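Local coordinates for protein anthranilate-CoA ligase (Stigmatella aurantiaca, PDB 4WV3) that belongs to the ANL superfamily of AMP-binding enzymes, with a large N-terminal domain followed by a small C-terminal domain, at residues G49-G54 against R153-T158; G181-P186 against L375-N380; K259-Y264 against S286-V291; L417-I422 against L453-A458. One frame throughout, in Å; residues are numbered along the deposited sequence.

Overall arrangement
From the N terminus, helix 38-54 carries the first of these contacts: contact 1 fastens the loop after helix 148-152 to it, closing a loop of about a hundred residues at the surface. The chain then enters contact 2, which is completed only when residues 375-380 return to strand 183-188. Contact 3 forms and closes wholly within that long excursion, pairing two neighbouring strands of the large mixed sheet. Contact 4 comes last, in series with the others, and packs a hairpin on the three-stranded sheet of the C-terminal domain. Contacts 1 and 4 lie on opposite sides of the chain's centre, their own centres about 59 Å apart.

Contact 1: G49-G54 against R153-T158; sequences GNALKG and RPQPTT
Asn50 reaches from helix 38-54 into the loop 153-158 and grips two of its backbone carbonyls with the two N-H groups of one amide. The N-H on the same side as OD1 runs to Thr158, ND2 to O 2.9 Å, and is nearly straight, 164° at the hydrogen. The other, on the CB side, goes to Pro156, ND2 to O 3.1 Å, and meets that carbonyl from above its plane. Both oxygens lie close to the plane of the Asn50 amide, so together they fix its rotation. Its OD1 takes a proton from a water 2.9 Å from that atom, which also bonds weakly to Thr158 O. The Pro156 ring crosses the amide obliquely, with its CG 3.5 Å from Asn50 ND2.

Beside this, Gln155 bends at its second torsion (chi2 -65°) and lays its amide along the helix. Its CG rests 3.7 Å from Ala51 CB, while its NE2 comes 3.6 Å from Ala51 CA. Alanine suits this place because its short side chain lets the glutamine lie close to the helix backbone. The side-chain amide nitrogens of Gln47 and Asn46 likewise bond to the carbonyl oxygens of Gln155 and Thr157. The whole is a helix pinning an irregular surface loop through side-chain amides, within the N-terminal domain of the ANL fold.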
loop_
_atom_site.group_PDB
_atom_site.type_symbol
_atom_site.label_atom_id
_atom_site.label_comp_id
_atom_site.label_asym_id
_atom_site.label_seq_id
_atom_site.Cartn_x
_atom_site.Cartn_y
_atom_site.Cartn_z
ATOM N N GLY A 49 -3.479 -9.571 24.117
ATOM C CA GLY A 49 -4.642 -10.428 23.979
ATOM C C GLY A 49 -5.364 -10.639 25.297
ATOM O O GLY A 49 -6.591 -10.561 25.361
ATOM N N ASN A 50 -4.599 -10.903 26.352
ATOM C CA ASN A 50 -5.161 -11.054 27.690
ATOM C C ASN A 50 -5.759 -9.752 28.217
ATOM O O ASN A 50 -6.809 -9.756 28.859
ATOM C CB ASN A 50 -4.104 -11.575 28.665
ATOM C CG ASN A 50 -3.845 -13.059 28.508
ATOM O OD1 ASN A 50 -4.769 -13.841 28.289
ATOM N ND2 ASN A 50 -2.582 -13.455 28.618
ATOM N N ALA A 51 -5.084 -8.641 27.940
ATOM C CA ALA A 51 -5.541 -7.334 28.399
ATOM C C ALA A 51 -6.840 -6.925 27.713
ATOM O O ALA A 51 -7.684 -6.256 28.308
ATOM C CB ALA A 51 -4.464 -6.284 28.176
ATOM N N LEU A 52 -6.994 -7.333 26.457
ATOM C CA LEU A 52 -8.212 -7.052 25.705
ATOM C C LEU A 52 -9.397 -7.837 26.262
ATOM O O LEU A 52 -10.534 -7.366 26.227
ATOM C CB LEU A 52 -8.011 -7.362 24.220
ATOM C CG LEU A 52 -7.121 -6.384 23.448
ATOM C CD1 LEU A 52 -6.729 -6.960 22.097
ATOM C CD2 LEU A 52 -7.823 -5.045 23.277
ATOM N N LYS A 53 -9.125 -9.032 26.780
ATOM C CA LYS A 53 -10.160 -9.839 27.418
ATOM C C LYS A 53 -10.686 -9.132 28.661
ATOM O O LYS A 53 -11.872 -9.214 28.978
ATOM C CB LYS A 53 -9.621 -11.220 27.796
ATOM C CG LYS A 53 -9.120 -12.037 26.621
ATOM C CD LYS A 53 -8.602 -13.394 27.069
ATOM C CE LYS A 53 -9.739 -14.356 27.365
ATOM N NZ LYS A 53 -10.482 -14.728 26.130
ATOM N N GLY A 54 -9.792 -8.438 29.358
ATOM C CA GLY A 54 -10.166 -7.670 30.531
ATOM C C GLY A 54 -11.064 -6.506 30.167
ATOM O O GLY A 54 -11.862 -6.043 30.983
ATOM N N ARG A 153 1.099 -4.759 31.638
ATOM C CA ARG A 153 2.014 -5.179 32.701
ATOM C C ARG A 153 1.527 -6.347 33.575
ATOM O O ARG A 153 2.252 -7.330 33.738
ATOM C CB ARG A 153 2.443 -3.985 33.565
ATOM C CG ARG A 153 3.324 -4.363 34.742
ATOM C CD ARG A 153 3.947 -3.142 35.395
ATOM N NE ARG A 153 4.846 -2.435 34.488
ATOM C CZ ARG A 153 4.586 -1.248 33.948
ATOM N NH1 ARG A 153 3.452 -0.624 34.233
ATOM N NH2 ARG A 153 5.463 -0.682 33.131
ATOM N N PRO A 154 0.308 -6.257 34.140
ATOM C CA PRO A 154 -0.091 -7.364 35.016
ATOM C C PRO A 154 -0.504 -8.619 34.248
ATOM O O PRO A 154 -0.623 -9.687 34.846
ATOM C CB PRO A 154 -1.293 -6.790 35.767
ATOM C CG PRO A 154 -1.886 -5.820 34.816
ATOM C CD PRO A 154 -0.726 -5.204 34.086
ATOM N N GLN A 155 -0.716 -8.490 32.943
ATOM C CA GLN A 155 -1.167 -9.614 32.129
ATOM C C GLN A 155 -0.066 -10.648 31.905
ATOM O O GLN A 155 1.085 -10.291 31.652
ATOM C CB GLN A 155 -1.708 -9.122 30.784
ATOM C CG GLN A 155 -2.888 -8.171 30.896
ATOM C CD GLN A 155 -4.124 -8.830 31.477
ATOM O OE1 GLN A 155 -4.225 -10.057 31.532
ATOM N NE2 GLN A 155 -5.076 -8.014 31.914
ATOM N N PRO A 156 -0.422 -11.939 31.996
ATOM C CA PRO A 156 0.524 -13.037 31.770
ATOM C C PRO A 156 0.982 -13.097 30.316
ATOM O O PRO A 156 0.305 -12.570 29.434
ATOM C CB PRO A 156 -0.297 -14.282 32.122
ATOM C CG PRO A 156 -1.712 -13.870 31.933
ATOM C CD PRO A 156 -1.766 -12.430 32.339
ATOM N N THR A 157 2.122 -13.737 30.075
ATOM C CA THR A 157 2.698 -13.802 28.736
ATOM C C THR A 157 2.233 -15.036 27.968
ATOM O O THR A 157 2.712 -15.308 26.868
ATOM C CB THR A 157 4.235 -13.789 28.788
ATOM O OG1 THR A 157 4.700 -14.927 29.525
ATOM C CG2 THR A 157 4.732 -12.520 29.459
ATOM N N THR A 158 1.302 -15.780 28.555
ATOM C CA THR A 158 0.746 -16.957 27.899
ATOM C C THR A 158 -0.699 -16.719 27.471
ATOM O O THR A 158 -1.460 -16.040 28.163
ATOM C CB THR A 158 0.818 -18.203 28.803
ATOM O OG1 THR A 158 0.150 -17.937 30.043
ATOM C CG2 THR A 158 2.265 -18.575 29.082
HETATM O O HOH W 1 -4.693 -16.556 29.266
#

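Contact 2: G181-P186 against L375-N380; sequences GPKGIP and LSYWHN
Gly184 and Trp378 join strand 183-188, whose first residues end the glycine-, serine- and threonine-rich signature motif of ANL enzymes, to the loop leading into helix 381-387. The direct polar link is one backbone bond, Trp378 N to Gly184 O at 2.6 Å. Two waters extend it. One donates to Trp378 O and accepts weakly from Gly184 N; the other joins Pro186 O to Leu375 N, lying 2.8 Å from the latter atom. Having no side chain, Gly184 lets the two backbones come together, its CA 4.6 Å from Trp378 CA, with Trp378 CB on the side where a CB of residue 184 would lie.

The aromatic contacts centre on Tyr377. Lys183 runs slantwise over the ring, and its CD makes a CH-pi contact over one face, 4.0 Å from the ring centroid and 19° off the normal. Lysine suits this position because its long methylene chain, bent at chi3 and chi4, can follow the ring round to the hydroxyl end. Ile185 lies side by side with the tyrosine, its CG1 3.7 Å from Tyr377 CD1, and the Gly184 carbonyl oxygen sits at the ring edge. Beyond the two segments, Tyr377 OH is hydrogen-bonded to Glu321 and the ring meets Phe388 edge-to-face, while Trp378 NE1 bonds to Asp105 O. The side chain of Ile185 is about 5 Å from the bound 5'-O-[(S)-[(2-aminobenzoyl)oxy](hydroxy)phosphoryl]adenosine.

Pro186 turns its ring toward the loop, where CD packs loosely on Trp378 CB and lies 3.3 Å from the carbonyl oxygen Ser376 O.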
loop_
_atom_site.group_PDB
_atom_site.type_symbol
_atom_site.label_atom_id
_atom_site.label_comp_id
_atom_site.label_asym_id
_atom_site.label_seq_id
_atom_site.Cartn_x
_atom_site.Cartn_y
_atom_site.Cartn_z
ATOM N N GLY A 181 -16.944 7.853 1.193
ATOM C CA GLY A 181 -15.571 7.887 1.659
ATOM C C GLY A 181 -14.854 6.566 1.464
ATOM O O GLY A 181 -14.906 5.978 0.384
ATOM N N PRO A 182 -14.180 6.088 2.518
ATOM C CA PRO A 182 -13.401 4.848 2.459
ATOM C C PRO A 182 -14.273 3.600 2.581
ATOM O O PRO A 182 -15.306 3.618 3.253
ATOM C CB PRO A 182 -12.471 4.971 3.668
ATOM C CG PRO A 182 -13.251 5.782 4.643
ATOM C CD PRO A 182 -14.090 6.738 3.837
ATOM N N LYS A 183 -13.856 2.529 1.916
ATOM C CA LYS A 183 -14.557 1.256 1.993
ATOM C C LYS A 183 -13.819 0.321 2.940
ATOM O O LYS A 183 -12.595 0.209 2.881
ATOM C CB LYS A 183 -14.653 0.614 0.609
ATOM C CG LYS A 183 -15.290 1.501 -0.450
ATOM C CD LYS A 183 -15.088 0.927 -1.844
ATOM C CE LYS A 183 -13.613 0.683 -2.130
ATOM N NZ LYS A 183 -12.783 1.901 -1.916
ATOM N N GLY A 184 -14.565 -0.344 3.814
ATOM C CA GLY A 184 -13.983 -1.319 4.717
ATOM C C GLY A 184 -13.722 -2.634 4.008
ATOM O O GLY A 184 -14.626 -3.215 3.408
ATOM N N ILE A 185 -12.482 -3.104 4.073
ATOM C CA ILE A 185 -12.099 -4.347 3.413
ATOM C C ILE A 185 -11.646 -5.396 4.424
ATOM O O ILE A 185 -10.558 -5.293 4.991
ATOM C CB ILE A 185 -10.993 -4.107 2.370
ATOM C CG1 ILE A 185 -11.491 -3.140 1.295
ATOM C CG2 ILE A 185 -10.545 -5.425 1.750
ATOM C CD1 ILE A 185 -10.449 -2.763 0.273
ATOM N N PRO A 186 -12.497 -6.404 4.665
ATOM C CA PRO A 186 -12.200 -7.492 5.601
ATOM C C PRO A 186 -11.431 -8.636 4.944
ATOM O O PRO A 186 -11.764 -9.051 3.833
ATOM C CB PRO A 186 -13.592 -7.965 6.025
ATOM C CG PRO A 186 -14.446 -7.696 4.834
ATOM C CD PRO A 186 -13.882 -6.467 4.164
ATOM N N LEU A 375 -14.351 -11.303 0.361
ATOM C CA LEU A 375 -15.635 -11.824 -0.088
ATOM C C LEU A 375 -16.589 -10.686 -0.441
ATOM O O LEU A 375 -17.390 -10.797 -1.370
ATOM C CB LEU A 375 -16.240 -12.728 0.986
ATOM C CG LEU A 375 -16.807 -14.063 0.501
ATOM C CD1 LEU A 375 -15.928 -14.652 -0.591
ATOM C CD2 LEU A 375 -16.926 -15.031 1.665
ATOM N N SER A 376 -16.487 -9.593 0.309
ATOM C CA SER A 376 -17.270 -8.389 0.060
ATOM C C SER A 376 -16.702 -7.243 0.888
ATOM O O SER A 376 -15.840 -7.457 1.740
ATOM C CB SER A 376 -18.741 -8.608 0.420
ATOM O OG SER A 376 -18.901 -8.826 1.811
ATOM N N TYR A 377 -17.181 -6.029 0.634
ATOM C CA TYR A 377 -16.793 -4.881 1.444
ATOM C C TYR A 377 -17.539 -4.905 2.769
ATOM O O TYR A 377 -18.472 -5.686 2.952
ATOM C CB TYR A 377 -17.096 -3.566 0.720
ATOM C CG TYR A 377 -16.215 -3.287 -0.474
ATOM C CD1 TYR A 377 -14.864 -3.006 -0.312
ATOM C CD2 TYR A 377 -16.735 -3.288 -1.761
ATOM C CE1 TYR A 377 -14.054 -2.746 -1.401
ATOM C CE2 TYR A 377 -15.933 -3.028 -2.856
ATOM C CZ TYR A 377 -14.593 -2.757 -2.670
ATOM O OH TYR A 377 -13.792 -2.498 -3.758
ATOM N N TRP A 378 -17.124 -4.043 3.690
ATOM C CA TRP A 378 -17.836 -3.877 4.949
ATOM C C TRP A 378 -18.749 -2.657 4.871
ATOM O O TRP A 378 -18.283 -1.533 4.676
ATOM C CB TRP A 378 -16.857 -3.747 6.119
ATOM C CG TRP A 378 -17.532 -3.616 7.451
ATOM C CD1 TRP A 378 -17.549 -2.516 8.258
ATOM C CD2 TRP A 378 -18.303 -4.619 8.126
ATOM N NE1 TRP A 378 -18.274 -2.773 9.396
ATOM C CE2 TRP A 378 -18.749 -4.057 9.339
ATOM C CE3 TRP A 378 -18.656 -5.938 7.824
ATOM C CZ2 TRP A 378 -19.530 -4.768 10.249
ATOM C CZ3 TRP A 378 -19.432 -6.642 8.729
ATOM C CH2 TRP A 378 -19.860 -6.056 9.926
ATOM N N HIS A 379 -20.049 -2.898 5.013
ATOM C CA HIS A 379 -21.066 -1.850 4.944
ATOM C C HIS A 379 -21.087 -1.104 3.611
ATOM O O HIS A 379 -21.226 0.117 3.576
ATOM C CB HIS A 379 -20.931 -0.871 6.113
ATOM C CG HIS A 379 -21.310 -1.458 7.436
ATOM N ND1 HIS A 379 -21.039 -0.834 8.635
ATOM C CD2 HIS A 379 -21.942 -2.614 7.748
ATOM C CE1 HIS A 379 -21.488 -1.581 9.628
ATOM N NE2 HIS A 379 -22.040 -2.666 9.117
ATOM N N ASN A 380 -20.952 -1.848 2.519
ATOM C CA ASN A 380 -21.141 -1.285 1.189
ATOM C C ASN A 380 -21.717 -2.321 0.231
ATOM O O ASN A 380 -21.027 -2.816 -0.660
ATOM C CB ASN A 380 -19.839 -0.701 0.642
ATOM C CG ASN A 380 -20.057 0.601 -0.100
ATOM O OD1 ASN A 380 -19.330 1.574 0.103
ATOM N ND2 ASN A 380 -21.074 0.632 -0.954
HETATM O O HOH W 2 -17.219 0.930 5.652
HETATM O O HOH W 3 -14.505 -10.735 3.137
#

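Contact 3: K259-Y264 against S286-V291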
loop_
_atom_site.group_PDB
_atom_site.type_symbol
_atom_site.label_atom_id
_atom_site.label_comp_id
_atom_site.label_asym_id
_atom_site.label_seq_id
_atom_site.Cartn_x
_atom_site.Cartn_y
_atom_site.Cartn_z
ATOM N N LYS A 259 20.401 -1.577 8.045
ATOM C CA LYS A 259 20.886 -2.469 6.990
ATOM C C LYS A 259 19.886 -3.536 6.539
ATOM O O LYS A 259 20.146 -4.730 6.692
ATOM C CB LYS A 259 22.190 -3.142 7.432
ATOM C CG LYS A 259 23.348 -2.181 7.642
ATOM C CD LYS A 259 24.497 -2.853 8.378
ATOM C CE LYS A 259 25.733 -1.969 8.396
ATOM N NZ LYS A 259 25.430 -0.596 8.886
ATOM N N PRO A 260 18.740 -3.116 5.978
ATOM C CA PRO A 260 17.794 -4.107 5.459
ATOM C C PRO A 260 18.245 -4.616 4.094
ATOM O O PRO A 260 19.056 -3.963 3.438
ATOM C CB PRO A 260 16.502 -3.304 5.318
ATOM C CG PRO A 260 16.966 -1.924 5.028
ATOM C CD PRO A 260 18.239 -1.739 5.811
ATOM N N THR A 261 17.729 -5.767 3.675
ATOM C CA THR A 261 18.099 -6.339 2.386
ATOM C C THR A 261 17.008 -6.109 1.344
ATOM O O THR A 261 17.260 -6.183 0.142
ATOM C CB THR A 261 18.389 -7.846 2.498
ATOM O OG1 THR A 261 17.243 -8.519 3.031
ATOM C CG2 THR A 261 19.581 -8.087 3.414
ATOM N N ILE A 262 15.799 -5.830 1.819
ATOM C CA ILE A 262 14.661 -5.577 0.944
ATOM C C ILE A 262 14.044 -4.221 1.270
ATOM O O ILE A 262 13.809 -3.903 2.437
ATOM C CB ILE A 262 13.580 -6.667 1.095
ATOM C CG1 ILE A 262 14.204 -8.064 1.004
ATOM C CG2 ILE A 262 12.492 -6.492 0.045
ATOM C CD1 ILE A 262 14.833 -8.372 -0.338
ATOM N N PHE A 263 13.783 -3.422 0.241
ATOM C CA PHE A 263 13.223 -2.090 0.438
ATOM C C PHE A 263 11.947 -1.880 -0.373
ATOM O O PHE A 263 11.939 -2.050 -1.591
ATOM C CB PHE A 263 14.258 -1.018 0.087
ATOM C CG PHE A 263 13.765 0.389 0.280
ATOM C CD1 PHE A 263 13.310 0.814 1.518
ATOM C CD2 PHE A 263 13.771 1.291 -0.772
ATOM C CE1 PHE A 263 12.859 2.108 1.699
ATOM C CE2 PHE A 263 13.324 2.587 -0.595
ATOM C CZ PHE A 263 12.867 2.996 0.642
ATOM N N TYR A 264 10.869 -1.511 0.314
ATOM C CA TYR A 264 9.593 -1.243 -0.342
ATOM C C TYR A 264 9.317 0.257 -0.369
ATOM O O TYR A 264 9.581 0.963 0.606
ATOM C CB TYR A 264 8.444 -1.941 0.389
ATOM C CG TYR A 264 8.587 -3.438 0.555
ATOM C CD1 TYR A 264 9.412 -3.973 1.537
ATOM C CD2 TYR A 264 7.870 -4.314 -0.248
ATOM C CE1 TYR A 264 9.536 -5.338 1.697
ATOM C CE2 TYR A 264 7.988 -5.682 -0.095
ATOM C CZ TYR A 264 8.822 -6.189 0.879
ATOM O OH TYR A 264 8.940 -7.551 1.037
ATOM N N SER A 286 23.440 -2.913 1.686
ATOM C CA SER A 286 22.762 -4.062 2.276
ATOM C C SER A 286 21.588 -4.516 1.409
ATOM O O SER A 286 21.188 -5.682 1.445
ATOM C CB SER A 286 22.292 -3.741 3.696
ATOM O OG SER A 286 21.410 -2.635 3.705
ATOM N N LEU A 287 21.046 -3.587 0.627
ATOM C CA LEU A 287 19.939 -3.876 -0.275
ATOM C C LEU A 287 20.341 -4.876 -1.353
ATOM O O LEU A 287 21.372 -4.717 -2.006
ATOM C CB LEU A 287 19.445 -2.583 -0.929
ATOM C CG LEU A 287 18.127 -1.984 -0.435
ATOM C CD1 LEU A 287 17.997 -2.101 1.073
ATOM C CD2 LEU A 287 18.023 -0.528 -0.865
ATOM N N ARG A 288 19.527 -5.913 -1.530
ATOM C CA ARG A 288 19.734 -6.858 -2.621
ATOM C C ARG A 288 18.574 -6.760 -3.603
ATOM O O ARG A 288 18.710 -7.097 -4.779
ATOM C CB ARG A 288 19.881 -8.292 -2.096
ATOM C CG ARG A 288 18.594 -8.926 -1.588
ATOM C CD ARG A 288 18.841 -10.351 -1.106
ATOM N NE ARG A 288 17.614 -11.021 -0.682
ATOM C CZ ARG A 288 16.880 -11.803 -1.469
ATOM N NH1 ARG A 288 17.247 -12.015 -2.724
ATOM N NH2 ARG A 288 15.779 -12.374 -1.000
ATOM N N LEU A 289 17.436 -6.283 -3.109
ATOM C CA LEU A 289 16.247 -6.102 -3.932
ATOM C C LEU A 289 15.401 -4.940 -3.427
ATOM O O LEU A 289 15.370 -4.652 -2.230
ATOM C CB LEU A 289 15.401 -7.375 -3.951
ATOM C CG LEU A 289 15.785 -8.469 -4.948
ATOM C CD1 LEU A 289 14.842 -9.654 -4.823
ATOM C CD2 LEU A 289 15.779 -7.920 -6.367
ATOM N N CYS A 290 14.716 -4.278 -4.352
ATOM C CA CYS A 290 13.768 -3.231 -4.001
ATOM C C CYS A 290 12.411 -3.539 -4.620
ATOM O O CYS A 290 12.329 -4.189 -5.661
ATOM C CB CYS A 290 14.268 -1.863 -4.467
ATOM S SG CYS A 290 15.700 -1.244 -3.553
ATOM N N VAL A 291 11.348 -3.078 -3.968
ATOM C CA VAL A 291 9.992 -3.326 -4.441
ATOM C C VAL A 291 9.225 -2.015 -4.581
ATOM O O VAL A 291 9.306 -1.144 -3.713
ATOM C CB VAL A 291 9.229 -4.269 -3.484
ATOM C CG1 VAL A 291 7.830 -4.557 -4.010
ATOM C CG2 VAL A 291 10.000 -5.563 -3.284
#
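Lys259, leaving helix 248-258 with positive phi, meets Ser286 through its backbone and CB while the rest of its chain leads away; its NZ bonds back to Ser256 O. Next comes Pro260, whose ring packs on Leu287, its CG 4.1 Å from Leu287 CD1, and whose other neighbours include Ile255 of the same helix.

Thr261 makes the first backbone hydrogen bonds. Its carbonyl oxygen accepts from two successive amides, Arg288 N at 2.8 Å and Leu289 N at 3.3 Å, the second approaching almost in line with the C=O. Threonine suits the place because its hydroxyl can bond to both Arg211 N and Asp210; Asp210 also forms a salt bridge with Arg288. The extended side chain of that arginine passes Ile262, whose CD1 lies over one face of the guanidinium, 3.9 Å from Arg288 NE. The same methyl touches Leu289 CB, the two side chains lying side by side.

Phe263 holds the partner strand from both sides of Cys290: its N bonds to Leu289 O at 3.2 Å and its O to Val291 N at 2.7 Å. Its ring, carried away by a CG anti to the backbone N (chi1 -179°), meets Phe213, leaving CB against Cys290 SG and Leu287 CD2. Tyr264 closes the series alongside Val291, its CD2 3.5 Å from Val291 CB, with both side chains packed against Trp199 and Leu204 of helix 191-204. The pairing is that of neighbouring parallel strands joined by helix 267-274, a beta-alpha-beta crossover in the interior of the mixed sheet of the N-terminal domain.

Contact 4: L417-I422 against L453-A458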
loop_
_atom_site.group_PDB
_atom_site.type_symbol
_atom_site.label_atom_id
_atom_site.label_comp_id
_atom_site.label_asym_id
_atom_site.label_seq_id
_atom_site.Cartn_x
_atom_site.Cartn_y
_atom_site.Cartn_z
ATOM N N LEU A 417 -8.433 9.220 -20.069
ATOM C CA LEU A 417 -9.039 10.355 -20.753
ATOM C C LEU A 417 -9.303 10.043 -22.223
ATOM O O LEU A 417 -8.513 9.362 -22.876
ATOM C CB LEU A 417 -8.187 11.623 -20.601
ATOM C CG LEU A 417 -6.659 11.534 -20.629
ATOM C CD1 LEU A 417 -6.073 12.829 -21.166
ATOM C CD2 LEU A 417 -6.106 11.255 -19.238
ATOM N N LYS A 418 -10.429 10.536 -22.729
ATOM C CA LYS A 418 -10.823 10.293 -24.111
ATOM C C LYS A 418 -10.613 11.539 -24.964
ATOM O O LYS A 418 -11.325 12.532 -24.816
ATOM C CB LYS A 418 -12.289 9.854 -24.178
ATOM C CG LYS A 418 -12.813 9.654 -25.591
ATOM C CD LYS A 418 -14.321 9.443 -25.603
ATOM C CE LYS A 418 -14.708 8.125 -24.954
ATOM N NZ LYS A 418 -14.193 6.956 -25.719
ATOM N N VAL A 419 -9.632 11.481 -25.858
ATOM C CA VAL A 419 -9.334 12.607 -26.734
ATOM C C VAL A 419 -9.617 12.266 -28.193
ATOM O O VAL A 419 -8.868 11.521 -28.824
ATOM C CB VAL A 419 -7.871 13.063 -26.587
ATOM C CG1 VAL A 419 -7.592 14.254 -27.491
ATOM C CG2 VAL A 419 -7.569 13.406 -25.138
ATOM N N GLY A 420 -10.705 12.817 -28.724
ATOM C CA GLY A 420 -11.090 12.575 -30.102
ATOM C C GLY A 420 -11.584 11.159 -30.326
ATOM O O GLY A 420 -11.380 10.581 -31.395
ATOM N N GLY A 421 -12.231 10.596 -29.311
ATOM C CA GLY A 421 -12.755 9.245 -29.394
ATOM C C GLY A 421 -11.745 8.197 -28.965
ATOM O O GLY A 421 -12.116 7.103 -28.540
ATOM N N ILE A 422 -10.465 8.537 -29.076
ATOM C CA ILE A 422 -9.390 7.617 -28.722
ATOM C C ILE A 422 -9.024 7.750 -27.248
ATOM O O ILE A 422 -8.888 8.860 -26.733
ATOM C CB ILE A 422 -8.132 7.877 -29.568
ATOM C CG1 ILE A 422 -8.516 8.221 -31.008
ATOM C CG2 ILE A 422 -7.199 6.676 -29.519
ATOM C CD1 ILE A 422 -7.341 8.624 -31.872
ATOM N N LEU A 453 -13.662 20.184 -25.597
ATOM C CA LEU A 453 -13.068 18.929 -26.037
ATOM C C LEU A 453 -11.961 18.569 -25.058
ATOM O O LEU A 453 -11.014 19.336 -24.878
ATOM C CB LEU A 453 -12.495 19.073 -27.448
ATOM C CG LEU A 453 -13.360 18.614 -28.623
ATOM C CD1 LEU A 453 -14.815 19.009 -28.426
ATOM C CD2 LEU A 453 -12.821 19.191 -29.924
ATOM N N ILE A 454 -12.087 17.411 -24.416
ATOM C CA ILE A 454 -11.125 17.002 -23.396
ATOM C C ILE A 454 -9.726 16.840 -23.985
ATOM O O ILE A 454 -9.529 16.133 -24.978
ATOM C CB ILE A 454 -11.572 15.719 -22.647
ATOM C CG1 ILE A 454 -12.395 16.080 -21.405
ATOM C CG2 ILE A 454 -10.370 14.893 -22.211
ATOM C CD1 ILE A 454 -13.665 16.855 -21.691
ATOM N N LYS A 455 -8.769 17.533 -23.376
ATOM C CA LYS A 455 -7.378 17.498 -23.802
ATOM C C LYS A 455 -6.491 17.222 -22.595
ATOM O O LYS A 455 -6.839 17.588 -21.472
ATOM C CB LYS A 455 -6.985 18.829 -24.444
ATOM C CG LYS A 455 -7.797 19.193 -25.673
ATOM C CD LYS A 455 -7.577 18.193 -26.794
ATOM C CE LYS A 455 -8.471 18.498 -27.984
ATOM N NZ LYS A 455 -8.232 19.864 -28.524
ATOM N N PRO A 456 -5.343 16.566 -22.819
ATOM C CA PRO A 456 -4.430 16.244 -21.719
ATOM C C PRO A 456 -3.803 17.488 -21.096
ATOM O O PRO A 456 -3.299 18.351 -21.814
ATOM C CB PRO A 456 -3.345 15.401 -22.398
ATOM C CG PRO A 456 -3.971 14.895 -23.653
ATOM C CD PRO A 456 -4.896 15.982 -24.095
ATOM N N LYS A 457 -3.846 17.574 -19.771
ATOM C CA LYS A 457 -3.137 18.622 -19.047
ATOM C C LYS A 457 -2.155 17.997 -18.066
ATOM O O LYS A 457 -2.516 17.101 -17.303
ATOM C CB LYS A 457 -4.110 19.530 -18.298
ATOM C CG LYS A 457 -3.423 20.464 -17.314
ATOM C CD LYS A 457 -4.402 21.432 -16.678
ATOM C CE LYS A 457 -4.999 22.374 -17.708
ATOM N NZ LYS A 457 -5.869 23.403 -17.073
ATOM N N ALA A 458 -0.917 18.475 -18.085
ATOM C CA ALA A 458 0.128 17.906 -17.242
ATOM C C ALA A 458 0.514 18.827 -16.089
ATOM O O ALA A 458 0.941 19.961 -16.303
ATOM C CB ALA A 458 1.351 17.566 -18.078
#
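A beta hairpin of strands 417-419 and 422-424 packs here on residues 454-456 of strand 454-462, Leu417 and Val419 meeting Ile454, Lys455 and Pro456. The short strand axes come within 6.1 Å and cross at 120°, and no hydrogen bond links them; the contact is made by side chains packing on each other and on the neighbouring backbone.

Leu417 meets Pro456 at about a right angle, its CD1 3.8 Å from Pro456 CA and also close to the ring. Chi1 (38°) sets CG between backbone N and carbonyl carbon, and chi2 then turns CD1 onto the proline. Val419 spreads its two methyls over the neighbouring residues. Its CG2 lies 3.4 Å from Ile454 O and 3.9 Å from Pro456 CD, while CG1 touches the methylene CD of Lys455 at 4.0 Å. The hydrocarbon part of Lys455 touches Val419, while its NZ forms a salt bridge with Asp449. Ile454 adds CG2, 3.6 Å from Lys418 O. Branched aliphatic residues and a proline fit such a seam, offering compact apolar surface on strands that share no backbone bonds.

A type I' turn from Val419 to Ile422 fixes the hairpin, with Gly420 and Gly421 at its positive-phi corners and Val419 N bonded to Ile422 O at 2.9 Å. A small two-stranded hairpin set against a three-stranded sheet is the architecture of the C-terminal domain of ANL enzymes.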